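Local atomic coordinates of L-lactate dehydrogenase (Trichomonas vaginalis, PDB entry 4UUL), a protein that interconverts lactate and pyruvate with NAD(H) as a member of the LDH/MDH superfamily, and probably shares the malate/oxaloacetate chemistry of its family. Residues Val68-Thr71 / Ala75-Lys78; Lys78-Ala83 / Glu113-Trp118; Ala167-Val172 / Asp210-Asp215; Ile181-His186 / Leu194-Phe199. The protein carries 1 engineered substitution. All coordinates share one frame; numbering follows the deposited sequence. Where two conformers were deposited one is given.

Contact 1. Residues Val68-Thr71 / Ala75-Lys78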
loop_
_atom_site.group_PDB
_atom_site.type_symbol
_atom_site.label_atom_id
_atom_site.label_comp_id
_atom_site.label_asym_id
_atom_site.label_seq_id
_atom_site.Cartn_x
_atom_site.Cartn_y
_atom_site.Cartn_z
ATOM N N VAL B 68 -14.895 5.653 10.411
ATOM C CA VAL B 68 -15.933 4.860 11.044
ATOM C C VAL B 68 -15.909 3.489 10.378
ATOM O O VAL B 68 -15.889 3.371 9.166
ATOM C CB VAL B 68 -17.337 5.499 10.956
ATOM C CG1 VAL B 68 -17.839 5.677 9.536
ATOM C CG2 VAL B 68 -18.323 4.690 11.799
ATOM N N ALA B 69 -15.821 2.457 11.191
ATOM C CA ALA B 69 -15.911 1.061 10.754
ATOM C C ALA B 69 -17.272 0.595 11.139
ATOM O O ALA B 69 -17.687 0.695 12.321
ATOM C CB ALA B 69 -14.910 0.235 11.526
ATOM N N THR B 70 -18.028 0.110 10.167
ATOM C CA THR B 70 -19.458 -0.123 10.393
ATOM C C THR B 70 -20.022 -1.239 9.529
ATOM O O THR B 70 -19.453 -1.564 8.477
ATOM C CB THR B 70 -20.224 1.189 10.146
ATOM O OG1 THR B 70 -21.580 1.038 10.526
ATOM C CG2 THR B 70 -20.181 1.624 8.698
ATOM N N THR B 71 -21.118 -1.806 9.978
ATOM C CA THR B 71 -21.958 -2.647 9.136
ATOM C C THR B 71 -23.228 -1.929 8.643
ATOM O O THR B 71 -24.021 -2.515 7.944
ATOM C CB THR B 71 -22.399 -3.892 9.883
ATOM O OG1 THR B 71 -23.192 -3.505 11.003
ATOM C CG2 THR B 71 -21.172 -4.638 10.393
ATOM N N ALA B 75 -24.501 4.912 8.148
ATOM C CA ALA B 75 -23.238 5.410 8.654
ATOM C C ALA B 75 -22.155 5.365 7.560
ATOM O O ALA B 75 -21.241 6.188 7.540
ATOM C CB ALA B 75 -22.815 4.601 9.853
ATOM N N ALA B 76 -22.214 4.363 6.691
ATOM C CA ALA B 76 -21.212 4.176 5.667
ATOM C C ALA B 76 -21.353 5.182 4.527
ATOM O O ALA B 76 -20.357 5.625 3.973
ATOM C CB ALA B 76 -21.302 2.766 5.136
ATOM N N PHE B 77 -22.587 5.535 4.176
ATOM C CA PHE B 77 -22.836 6.342 2.976
ATOM C C PHE B 77 -23.092 7.825 3.267
ATOM O O PHE B 77 -23.112 8.636 2.364
ATOM C CB PHE B 77 -24.007 5.784 2.135
ATOM C CG PHE B 77 -23.695 4.471 1.422
ATOM C CD1 PHE B 77 -23.851 3.263 2.073
ATOM C CD2 PHE B 77 -23.234 4.450 0.121
ATOM C CE1 PHE B 77 -23.577 2.077 1.451
ATOM C CE2 PHE B 77 -22.966 3.245 -0.498
ATOM C CZ PHE B 77 -23.125 2.081 0.160
ATOM N N LYS B 78 -23.307 8.178 4.528
ATOM C CA LYS B 78 -23.721 9.531 4.895
ATOM C C LYS B 78 -22.699 10.594 4.492
ATOM O O LYS B 78 -21.570 10.619 4.972
ATOM C CB LYS B 78 -24.052 9.634 6.378
ATOM C CG LYS B 78 -24.625 10.977 6.741
ATOM C CD LYS B 78 -25.112 10.982 8.187
ATOM C CE LYS B 78 -25.654 12.353 8.594
ATOM N NZ LYS B 78 -26.226 12.372 9.982
#

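Contact 2. Residues Lys78-Ala83 / Glu113-Trp118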
loop_
_atom_site.group_PDB
_atom_site.type_symbol
_atom_site.label_atom_id
_atom_site.label_comp_id
_atom_site.label_asym_id
_atom_site.label_seq_id
_atom_site.Cartn_x
_atom_site.Cartn_y
_atom_site.Cartn_z
ATOM N N LYS B 78 -23.307 8.178 4.528
ATOM C CA LYS B 78 -23.721 9.531 4.895
ATOM C C LYS B 78 -22.699 10.594 4.492
ATOM O O LYS B 78 -21.570 10.619 4.972
ATOM C CB LYS B 78 -24.052 9.634 6.378
ATOM C CG LYS B 78 -24.625 10.977 6.741
ATOM C CD LYS B 78 -25.112 10.982 8.187
ATOM C CE LYS B 78 -25.654 12.353 8.594
ATOM N NZ LYS B 78 -26.226 12.372 9.982
ATOM N N ASP B 79 -23.117 11.466 3.599
ATOM C CA ASP B 79 -22.381 12.653 3.185
ATOM C C ASP B 79 -21.013 12.319 2.595
ATOM O O ASP B 79 -20.087 13.152 2.662
ATOM C CB ASP B 79 -22.276 13.675 4.325
ATOM C CG ASP B 79 -23.640 14.182 4.795
ATOM O OD1 ASP B 79 -24.571 14.241 3.977
ATOM O OD2 ASP B 79 -23.775 14.536 5.970
ATOM N N ILE B 80 -20.894 11.175 1.935
ATOM C CA ILE B 80 -19.637 10.838 1.286
ATOM C C ILE B 80 -19.379 11.659 0.027
ATOM O O ILE B 80 -20.313 11.997 -0.698
ATOM C CB ILE B 80 -19.477 9.325 1.047
ATOM C CG1 ILE B 80 -20.574 8.789 0.113
ATOM C CG2 ILE B 80 -19.441 8.599 2.396
ATOM C CD1 ILE B 80 -20.279 7.407 -0.379
ATOM N N ASP B 81 -18.097 11.918 -0.248
ATOM C CA ASP B 81 -17.605 12.589 -1.455
ATOM C C ASP B 81 -17.219 11.608 -2.583
ATOM O O ASP B 81 -17.322 11.916 -3.752
ATOM C CB ASP B 81 -16.376 13.420 -1.112
ATOM C CG ASP B 81 -16.721 14.576 -0.192
ATOM O OD1 ASP B 81 -17.344 15.542 -0.661
ATOM O OD2 ASP B 81 -16.376 14.499 0.984
ATOM N N CYS B 82 -16.746 10.439 -2.206
ATOM C CA CYS B 82 -16.445 9.400 -3.194
ATOM C C CYS B 82 -16.568 7.994 -2.570
ATOM O O CYS B 82 -16.595 7.860 -1.337
ATOM C CB CYS B 82 -15.111 9.611 -3.929
ATOM S SG CYS B 82 -13.660 9.364 -2.900
ATOM N N ALA B 83 -16.671 6.976 -3.426
ATOM C CA ALA B 83 -16.840 5.637 -2.980
ATOM C C ALA B 83 -16.097 4.688 -3.869
ATOM O O ALA B 83 -16.113 4.778 -5.100
ATOM C CB ALA B 83 -18.333 5.252 -3.016
ATOM N N GLU B 113 -29.534 2.681 -4.048
ATOM C CA GLU B 113 -30.531 3.319 -3.185
ATOM C C GLU B 113 -29.869 3.994 -1.979
ATOM O O GLU B 113 -30.203 5.131 -1.644
ATOM C CB GLU B 113 -31.534 2.281 -2.757
ATOM C CG GLU B 113 -32.488 1.860 -3.899
ATOM C CD GLU B 113 -33.220 0.581 -3.602
ATOM O OE1 GLU B 113 -33.000 0.006 -2.525
ATOM O OE2 GLU B 113 -34.031 0.143 -4.441
ATOM N N TYR B 114 -28.863 3.354 -1.374
ATOM C CA TYR B 114 -28.162 3.954 -0.232
ATOM C C TYR B 114 -27.410 5.219 -0.696
ATOM O O TYR B 114 -27.376 6.225 0.001
ATOM C CB TYR B 114 -27.166 2.985 0.345
ATOM C CG TYR B 114 -27.707 1.698 0.882
ATOM C CD1 TYR B 114 -28.958 1.631 1.483
ATOM C CD2 TYR B 114 -26.946 0.532 0.804
ATOM C CE1 TYR B 114 -29.450 0.437 2.014
ATOM C CE2 TYR B 114 -27.429 -0.656 1.298
ATOM C CZ TYR B 114 -28.670 -0.702 1.910
ATOM O OH TYR B 114 -29.170 -1.867 2.420
ATOM N N LEU B 115 -26.749 5.164 -1.850
ATOM C CA LEU B 115 -26.058 6.324 -2.376
ATOM C C LEU B 115 -26.995 7.512 -2.572
ATOM O O LEU B 115 -26.709 8.634 -2.191
ATOM C CB LEU B 115 -25.367 5.996 -3.693
ATOM C CG LEU B 115 -24.151 5.083 -3.583
ATOM C CD1 LEU B 115 -23.840 4.391 -4.921
ATOM C CD2 LEU B 115 -22.929 5.943 -3.178
ATOM N N SER B 116 -28.100 7.257 -3.239
ATOM C CA SER B 116 -29.057 8.298 -3.508
ATOM C C SER B 116 -29.573 8.913 -2.211
ATOM O O SER B 116 -29.702 10.133 -2.088
ATOM C CB SER B 116 -30.207 7.764 -4.332
ATOM O OG SER B 116 -31.150 8.792 -4.570
ATOM N N LYS B 117 -29.879 8.066 -1.237
ATOM C CA LYS B 117 -30.474 8.526 0.014
ATOM C C LYS B 117 -29.497 9.370 0.829
ATOM O O LYS B 117 -29.889 10.368 1.402
ATOM C CB LYS B 117 -30.923 7.318 0.833
ATOM C CG LYS B 117 -31.756 7.577 2.067
ATOM C CD LYS B 117 -32.458 6.294 2.478
ATOM C CE LYS B 117 -33.287 6.491 3.746
ATOM N NZ LYS B 117 -34.349 7.530 3.584
ATOM N N TRP B 118 -28.236 8.951 0.903
ATOM C CA TRP B 118 -27.324 9.482 1.898
ATOM C C TRP B 118 -26.061 10.178 1.408
ATOM O O TRP B 118 -25.477 10.997 2.135
ATOM C CB TRP B 118 -26.975 8.352 2.851
ATOM C CG TRP B 118 -28.102 7.899 3.660
ATOM C CD1 TRP B 118 -28.957 8.676 4.430
ATOM C CD2 TRP B 118 -28.509 6.551 3.856
ATOM N NE1 TRP B 118 -29.852 7.879 5.048
ATOM C CE2 TRP B 118 -29.611 6.574 4.722
ATOM C CE3 TRP B 118 -28.053 5.326 3.382
ATOM C CZ2 TRP B 118 -30.262 5.416 5.131
ATOM C CZ3 TRP B 118 -28.691 4.172 3.797
ATOM C CH2 TRP B 118 -29.788 4.228 4.656
#

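Contact 3. Residues Ala167-Val172 / Asp210-Asp215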
loop_
_atom_site.group_PDB
_atom_site.type_symbol
_atom_site.label_atom_id
_atom_site.label_comp_id
_atom_site.label_asym_id
_atom_site.label_seq_id
_atom_site.Cartn_x
_atom_site.Cartn_y
_atom_site.Cartn_z
ATOM N N ALA B 167 5.033 -3.146 -23.623
ATOM C CA ALA B 167 6.340 -2.527 -23.432
ATOM C C ALA B 167 7.402 -3.615 -23.327
ATOM O O ALA B 167 8.465 -3.520 -23.920
ATOM C CB ALA B 167 6.319 -1.652 -22.162
ATOM N N SER B 168 7.112 -4.683 -22.594
ATOM C CA SER B 168 8.090 -5.753 -22.463
ATOM C C SER B 168 8.325 -6.425 -23.813
ATOM O O SER B 168 9.450 -6.738 -24.149
ATOM C CB SER B 168 7.717 -6.765 -21.365
ATOM O OG SER B 168 6.552 -7.524 -21.644
ATOM N N LYS B 169 7.270 -6.616 -24.596
ATOM C CA LYS B 169 7.382 -7.291 -25.873
ATOM C C LYS B 169 8.269 -6.481 -26.822
ATOM O O LYS B 169 9.089 -7.036 -27.554
ATOM C CB LYS B 169 5.983 -7.520 -26.469
ATOM C CG LYS B 169 5.981 -8.216 -27.846
ATOM C CD LYS B 169 6.323 -9.686 -27.725
ATOM C CE LYS B 169 6.300 -10.344 -29.085
ATOM N NZ LYS B 169 6.491 -11.811 -28.985
ATOM N N LEU B 170 8.142 -5.159 -26.741
ATOM C CA LEU B 170 8.897 -4.248 -27.596
ATOM C C LEU B 170 10.274 -3.842 -27.053
ATOM O O LEU B 170 11.029 -3.178 -27.748
ATOM C CB LEU B 170 8.069 -2.980 -27.786
ATOM C CG LEU B 170 6.739 -3.123 -28.556
ATOM C CD1 LEU B 170 5.884 -1.891 -28.293
ATOM C CD2 LEU B 170 6.960 -3.320 -30.050
ATOM N N GLY B 171 10.569 -4.191 -25.808
ATOM C CA GLY B 171 11.830 -3.841 -25.179
ATOM C C GLY B 171 11.986 -2.346 -24.946
ATOM O O GLY B 171 13.058 -1.775 -25.130
ATOM N N VAL B 172 10.907 -1.707 -24.518
ATOM C CA VAL B 172 10.923 -0.293 -24.138
ATOM C C VAL B 172 10.300 -0.166 -22.750
ATOM O O VAL B 172 9.764 -1.138 -22.236
ATOM C CB VAL B 172 10.200 0.599 -25.180
ATOM C CG1 VAL B 172 10.893 0.472 -26.561
ATOM C CG2 VAL B 172 8.693 0.280 -25.268
ATOM N N ASP B 210 2.327 -2.225 -36.599
ATOM C CA ASP B 210 3.179 -2.251 -37.794
ATOM C C ASP B 210 4.478 -2.976 -37.527
ATOM O O ASP B 210 5.209 -3.268 -38.462
ATOM C CB ASP B 210 3.494 -0.839 -38.270
ATOM C CG ASP B 210 2.294 -0.134 -38.883
ATOM O OD1 ASP B 210 1.269 -0.797 -39.153
ATOM O OD2 ASP B 210 2.384 1.095 -39.089
ATOM N N VAL B 211 4.782 -3.216 -36.252
ATOM C CA VAL B 211 6.019 -3.851 -35.850
ATOM C C VAL B 211 5.782 -5.254 -35.325
ATOM O O VAL B 211 6.493 -6.159 -35.671
ATOM C CB VAL B 211 6.762 -2.995 -34.825
ATOM C CG1 VAL B 211 7.984 -3.724 -34.294
ATOM C CG2 VAL B 211 7.176 -1.674 -35.454
ATOM N N LEU B 212 4.791 -5.425 -34.458
ATOM C CA LEU B 212 4.486 -6.740 -33.912
ATOM C C LEU B 212 3.715 -7.626 -34.896
ATOM O O LEU B 212 2.918 -7.134 -35.719
ATOM C CB LEU B 212 3.739 -6.620 -32.574
ATOM C CG LEU B 212 4.602 -5.965 -31.500
ATOM C CD1 LEU B 212 3.828 -5.888 -30.204
ATOM C CD2 LEU B 212 5.938 -6.701 -31.283
ATOM N N ASP B 213 3.962 -8.931 -34.804
ATOM C CA ASP B 213 3.286 -9.940 -35.625
ATOM C C ASP B 213 1.774 -9.953 -35.377
ATOM O O ASP B 213 1.306 -9.827 -34.250
ATOM C CB ASP B 213 3.817 -11.331 -35.273
ATOM C CG ASP B 213 5.169 -11.622 -35.886
ATOM O OD1 ASP B 213 5.742 -10.728 -36.553
ATOM O OD2 ASP B 213 5.666 -12.751 -35.688
ATOM N N HIS B 214 1.026 -10.160 -36.450
ATOM C CA HIS B 214 -0.413 -10.231 -36.402
ATOM C C HIS B 214 -0.876 -11.280 -35.412
ATOM O O HIS B 214 -1.858 -11.063 -34.695
ATOM C CB HIS B 214 -0.937 -10.556 -37.806
ATOM C CG HIS B 214 -2.392 -10.881 -37.834
ATOM N ND1 HIS B 214 -2.875 -12.152 -37.598
ATOM C CD2 HIS B 214 -3.475 -10.102 -38.059
ATOM C CE1 HIS B 214 -4.192 -12.136 -37.657
ATOM N NE2 HIS B 214 -4.582 -10.905 -37.936
ATOM N N ASP B 215 -0.188 -12.416 -35.365
ATOM C CA ASP B 215 -0.618 -13.509 -34.488
ATOM C C ASP B 215 -0.440 -13.159 -33.017
ATOM O O ASP B 215 -1.220 -13.588 -32.174
ATOM C CB ASP B 215 0.155 -14.794 -34.796
ATOM C CG ASP B 215 -0.172 -15.360 -36.184
ATOM O OD1 ASP B 215 -1.252 -15.030 -36.722
ATOM O OD2 ASP B 215 0.654 -16.132 -36.717
#

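Contact 4. Residues Ile181-His186 / Leu194-Phe199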
loop_
_atom_site.group_PDB
_atom_site.type_symbol
_atom_site.label_atom_id
_atom_site.label_comp_id
_atom_site.label_asym_id
_atom_site.label_seq_id
_atom_site.Cartn_x
_atom_site.Cartn_y
_atom_site.Cartn_z
ATOM N N ILE B 181 -5.775 1.000 -25.445
ATOM C CA ILE B 181 -7.091 1.251 -24.886
ATOM C C ILE B 181 -7.776 -0.074 -24.590
ATOM O O ILE B 181 -7.676 -1.014 -25.381
ATOM C CB ILE B 181 -7.975 2.014 -25.896
ATOM C CG1 ILE B 181 -7.268 3.277 -26.393
ATOM C CG2 ILE B 181 -9.357 2.302 -25.294
ATOM C CD1 ILE B 181 -7.927 3.842 -27.625
ATOM N N VAL B 182 -8.510 -0.119 -23.476
ATOM C CA VAL B 182 -9.370 -1.254 -23.182
ATOM C C VAL B 182 -10.810 -0.759 -23.324
ATOM O O VAL B 182 -11.197 0.199 -22.661
ATOM C CB VAL B 182 -9.106 -1.775 -21.750
ATOM C CG1 VAL B 182 -10.142 -2.701 -21.403
ATOM C CG2 VAL B 182 -7.724 -2.378 -21.708
ATOM N N TRP B 183 -11.557 -1.348 -24.259
ATOM C CA TRP B 183 -12.907 -0.878 -24.538
ATOM C C TRP B 183 -13.961 -1.900 -24.065
ATOM O O TRP B 183 -13.720 -3.113 -24.123
ATOM C CB TRP B 183 -13.159 -0.710 -26.047
ATOM C CG TRP B 183 -12.252 0.124 -26.878
ATOM C CD1 TRP B 183 -11.025 -0.221 -27.359
ATOM C CD2 TRP B 183 -12.564 1.398 -27.452
ATOM N NE1 TRP B 183 -10.551 0.763 -28.195
ATOM C CE2 TRP B 183 -11.482 1.769 -28.275
ATOM C CE3 TRP B 183 -13.661 2.267 -27.340
ATOM C CZ2 TRP B 183 -11.474 2.952 -28.998
ATOM C CZ3 TRP B 183 -13.669 3.423 -28.110
ATOM C CH2 TRP B 183 -12.580 3.754 -28.903
ATOM N N GLY B 184 -15.135 -1.395 -23.722
ATOM C CA GLY B 184 -16.295 -2.251 -23.590
ATOM C C GLY B 184 -16.465 -2.827 -22.216
ATOM O O GLY B 184 -16.330 -2.139 -21.191
ATOM N N ASN B 185 -16.797 -4.105 -22.198
ATOM C CA ASN B 185 -17.065 -4.868 -20.965
ATOM C C ASN B 185 -15.781 -5.467 -20.429
ATOM O O ASN B 185 -14.846 -5.657 -21.111
ATOM C CB ASN B 185 -18.050 -5.997 -21.277
ATOM C CG ASN B 185 -18.771 -6.528 -20.058
ATOM O OD1 ASN B 185 -18.569 -6.005 -18.930
ATOM N ND2 ASN B 185 -19.567 -7.593 -20.241
ATOM N N HIS B 186 -15.830 -5.908 -19.196
ATOM C CA HIS B 186 -14.937 -7.047 -18.703
ATOM C C HIS B 186 -15.406 -8.366 -19.197
ATOM O O HIS B 186 -16.439 -8.455 -19.873
ATOM C CB HIS B 186 -14.874 -7.062 -17.218
ATOM C CG HIS B 186 -13.838 -6.086 -16.752
ATOM N ND1 HIS B 186 -14.138 -4.962 -16.026
ATOM C CD2 HIS B 186 -12.499 -6.031 -16.975
ATOM C CE1 HIS B 186 -13.024 -4.312 -15.735
ATOM N NE2 HIS B 186 -12.032 -4.887 -16.384
ATOM N N LEU B 194 -4.855 -2.529 -29.576
ATOM C CA LEU B 194 -3.540 -2.044 -29.908
ATOM C C LEU B 194 -3.505 -1.275 -31.199
ATOM O O LEU B 194 -2.415 -0.870 -31.620
ATOM C CB LEU B 194 -2.550 -3.207 -29.975
ATOM C CG LEU B 194 -2.374 -4.004 -28.685
ATOM C CD1 LEU B 194 -1.281 -5.086 -28.832
ATOM C CD2 LEU B 194 -2.143 -3.107 -27.434
ATOM N N THR B 195 -4.636 -1.123 -31.875
ATOM C CA THR B 195 -4.634 -0.528 -33.232
ATOM C C THR B 195 -4.357 0.968 -33.291
ATOM O O THR B 195 -4.046 1.475 -34.366
ATOM C CB THR B 195 -5.907 -0.842 -34.016
ATOM O OG1 THR B 195 -6.999 -0.148 -33.450
ATOM C CG2 THR B 195 -6.185 -2.315 -34.033
ATOM N N GLN B 196 -4.458 1.667 -32.152
ATOM C CA GLN B 196 -4.084 3.075 -32.080
ATOM C C GLN B 196 -2.655 3.249 -31.593
ATOM O O GLN B 196 -2.085 4.325 -31.726
ATOM C CB GLN B 196 -4.934 3.851 -31.086
ATOM C CG GLN B 196 -6.359 3.346 -30.868
ATOM C CD GLN B 196 -7.261 3.509 -32.074
ATOM O OE1 GLN B 196 -7.070 4.403 -32.953
ATOM N NE2 GLN B 196 -8.305 2.703 -32.099
ATOM N N ALA B 197 -2.073 2.200 -31.029
ATOM C CA ALA B 197 -0.922 2.391 -30.165
ATOM C C ALA B 197 0.362 2.694 -30.929
ATOM O O ALA B 197 0.623 2.155 -32.023
ATOM C CB ALA B 197 -0.720 1.169 -29.308
ATOM N N THR B 198 1.163 3.555 -30.327
ATOM C CA THR B 198 2.474 3.877 -30.861
ATOM C C THR B 198 3.526 3.662 -29.783
ATOM O O THR B 198 3.214 3.520 -28.603
ATOM C CB THR B 198 2.579 5.331 -31.350
ATOM O OG1 THR B 198 2.131 6.233 -30.325
ATOM C CG2 THR B 198 1.750 5.536 -32.630
ATOM N N PHE B 199 4.786 3.554 -30.214
ATOM C CA PHE B 199 5.878 3.437 -29.270
ATOM C C PHE B 199 7.100 4.126 -29.852
ATOM O O PHE B 199 7.259 4.224 -31.065
ATOM C CB PHE B 199 6.166 1.978 -28.937
ATOM C CG PHE B 199 6.842 1.196 -30.032
ATOM C CD1 PHE B 199 6.159 0.779 -31.164
ATOM C CD2 PHE B 199 8.191 0.894 -29.925
ATOM C CE1 PHE B 199 6.813 0.093 -32.164
ATOM C CE2 PHE B 199 8.842 0.205 -30.931
ATOM C CZ PHE B 199 8.138 -0.216 -32.032
#

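Contact 1. Residues Val68-Thr71 / Ala75-Lys78
Thr70 OG1 accepts a hydrogen bond from the backbone N of Asp72, while on the helical side the methyl CB of Ala75 rests 3.8 Å from the same oxygen. OG1 is thus held by the turn that follows its strand, and toward the helix it makes van der Waals contact. With chi1 at -172°, OG1 lies opposite the backbone N, and CG2 takes the place between N and the carbonyl carbon. From there Thr70 CG2 reaches Ala76 CB at 3.9 Å. It also touches the CB of Ala75, so this one methyl group meets both alanines.

Further back along the strand, Val68 CG1 approaches Ala75 O at 4.0 Å. That carbonyl oxygen is not left to the valine, for it has a hydrogen bond with His38 ND1 on the adjacent strand 35-40. Thr70 and Val68, two residues apart on the strand, both direct their CB toward the helix.

The alanines keep the backbones close: the nearest CA pair, Thr70 and Ala76, is 6.6 Å apart, and the two segments bury 136 Å² in all. Methyl groups make most of the contact, with two oxygens, Thr70 OG1 and Ala75 O, bonded elsewhere; Thr70 and Ala76 are buried. Geometrically it is the start of a crossover: strand 64-70, the outermost of the parallel sheet, hands the chain to the short helix 73-77, which packs back over the sheet before strand 82-85 begins on the far side of strand 5-10, as in the NAD-binding Rossmann fold.

Contact 2. Residues Lys78-Ala83 / Glu113-Trp118
Trp118 O, at the end of helix 97-118, receives a hydrogen bond from Asp79 N of 2.8 Å that is nearly straight, 171° at the hydrogen. The donor sits 33° from the carbonyl plane. The same oxygen has a CA-H...O contact with Lys78, its CA lying 3.6 Å from Trp118 O. Positive phi at Asp79 (59°) turns the chain, just past helix 73-77. Trp118 CB lies against Lys78, 4.0 Å from its CA, which makes this backbone corner the compact part of the interface.

These segments belong to a beta-alpha-beta unit of the Rossmann domain, formed by strand 82-85, helix 97-118 and strand 124-127. Under the corner, Ile80 CD1 meets Leu115 CD2 at 4.1 Å, the side chains crossing at about a right angle, in a buried layer that Phe77 and Leu8 help to fill.

Toward solvent the contact is looser. The side chain of Lys78 is fully extended, its end heading away from the helix. Asp79 is exposed too, but its carboxylate swings back to 3.8 Å between OD1 and Trp118 O, without a bond. The indole of Trp118 leads away from Lys78, with Lys117 CG 3.5 Å above one face, offset toward the rim.

Contact 3. Residues Ala167-Val172 / Asp210-Asp215
Leu212 lays its isobutyl group across the last turn of helix 156-170, overlapping two consecutive residues. Its CD2 is 3.7 Å from Leu170 CD2 and 3.8 Å from Lys169 CG, and its CG lies 3.8 Å from Leu170 CD2. The leucine therefore rests in the notch formed by buried Leu170 and the first carbons of exposed Lys169. Both crossings are oblique rather than side by side. Val211 adds a marginal contact, its CG1 standing 4.4 Å from Leu170 CD2.

The helix closes here in a Schellman motif: Gly171 has positive phi, 67°, and two bonds run back into the final turn, from Val172 N to Ala167 O at 3.1 Å and from Gly171 N to Ser168 O at 3.2 Å. Leu170 O is bound instead by Lys201 NZ from strand 198-201, whose Phe199 packs against Leu170 and Val211. Facing this end is the link between the short, weakly bonded helix 208-211 and helix 214-236, in the alpha/beta C-terminal domain.

Lys169 sends CG opposite its backbone N (chi1 179°) and onto Leu212, then bends at chi2 (73°). Its NZ remains 6.8 Å from Asp213 OD2, so any attraction between these opposite charges is at most long-range.

Contact 4. Residues Ile181-His186 / Leu194-Phe199
The closest backbones are those of Ile181 and Leu194, whose CA atoms are 7.0 Å apart, while 194-197 forms a turn closed by Ala197 N to Leu194 O at 3.1 Å. From that turn Gln196 CG touches Ile181 CD1 at 3.6 Å, the side chains crossing at a slant. The glutamine's chi1 is -29°, well away from a staggered value, and the chain bends again at chi2, carrying the amide past the isoleucine. NE2 arrives near the plane of the Trp183 indole, at its edge, 4.4 Å from CZ2. This is no hydrogen bond; NE2 is engaged by Lys304 O.

On the strand, Ile181 CG2 lies 3.5 Å above one face of the Trp183 ring, toward its rim, and Trp183 NE1 bonds Asp193 OD2; together these probably fix the ring's orientation. Beyond Gly184 lies His186, the predicted proton acceptor, which takes no part here.

The contact lies where the chain, after edge strand 191-193, passes to 198-201 on the other side of 177-183, in the antiparallel sheet of the C-terminal domain. Strand 284-291 covers Ile181 and Trp183 through Pro288, whereas helix 307-337 supplies Leu309 against Gln196 and Leu313 against Trp183.

In the fold
The four contacts fall into two pairs, one in each domain, on opposite sides of the chain's centre. Contacts 1 and 2 come first along the chain, in the Rossmann domain: they share Lys78, reach the same parallel sheet, lie 10 Å apart between centres, and touch where Phe77 CD2 meets Leu115 CD2 at 3.6 Å. Contacts 3 and 4 follow in the C-terminal domain, 14 Å apart between centres; contact 4 is nested inside the loop closed by contact 3, and Leu170 CD1 meets Phe199 CG at 3.7 Å. The pairs come closest between contacts 2 and 4, about 14 Å between nearest atoms. They are separate local packings; the segment 181-186 also leads to His186, toward the cofactor domain.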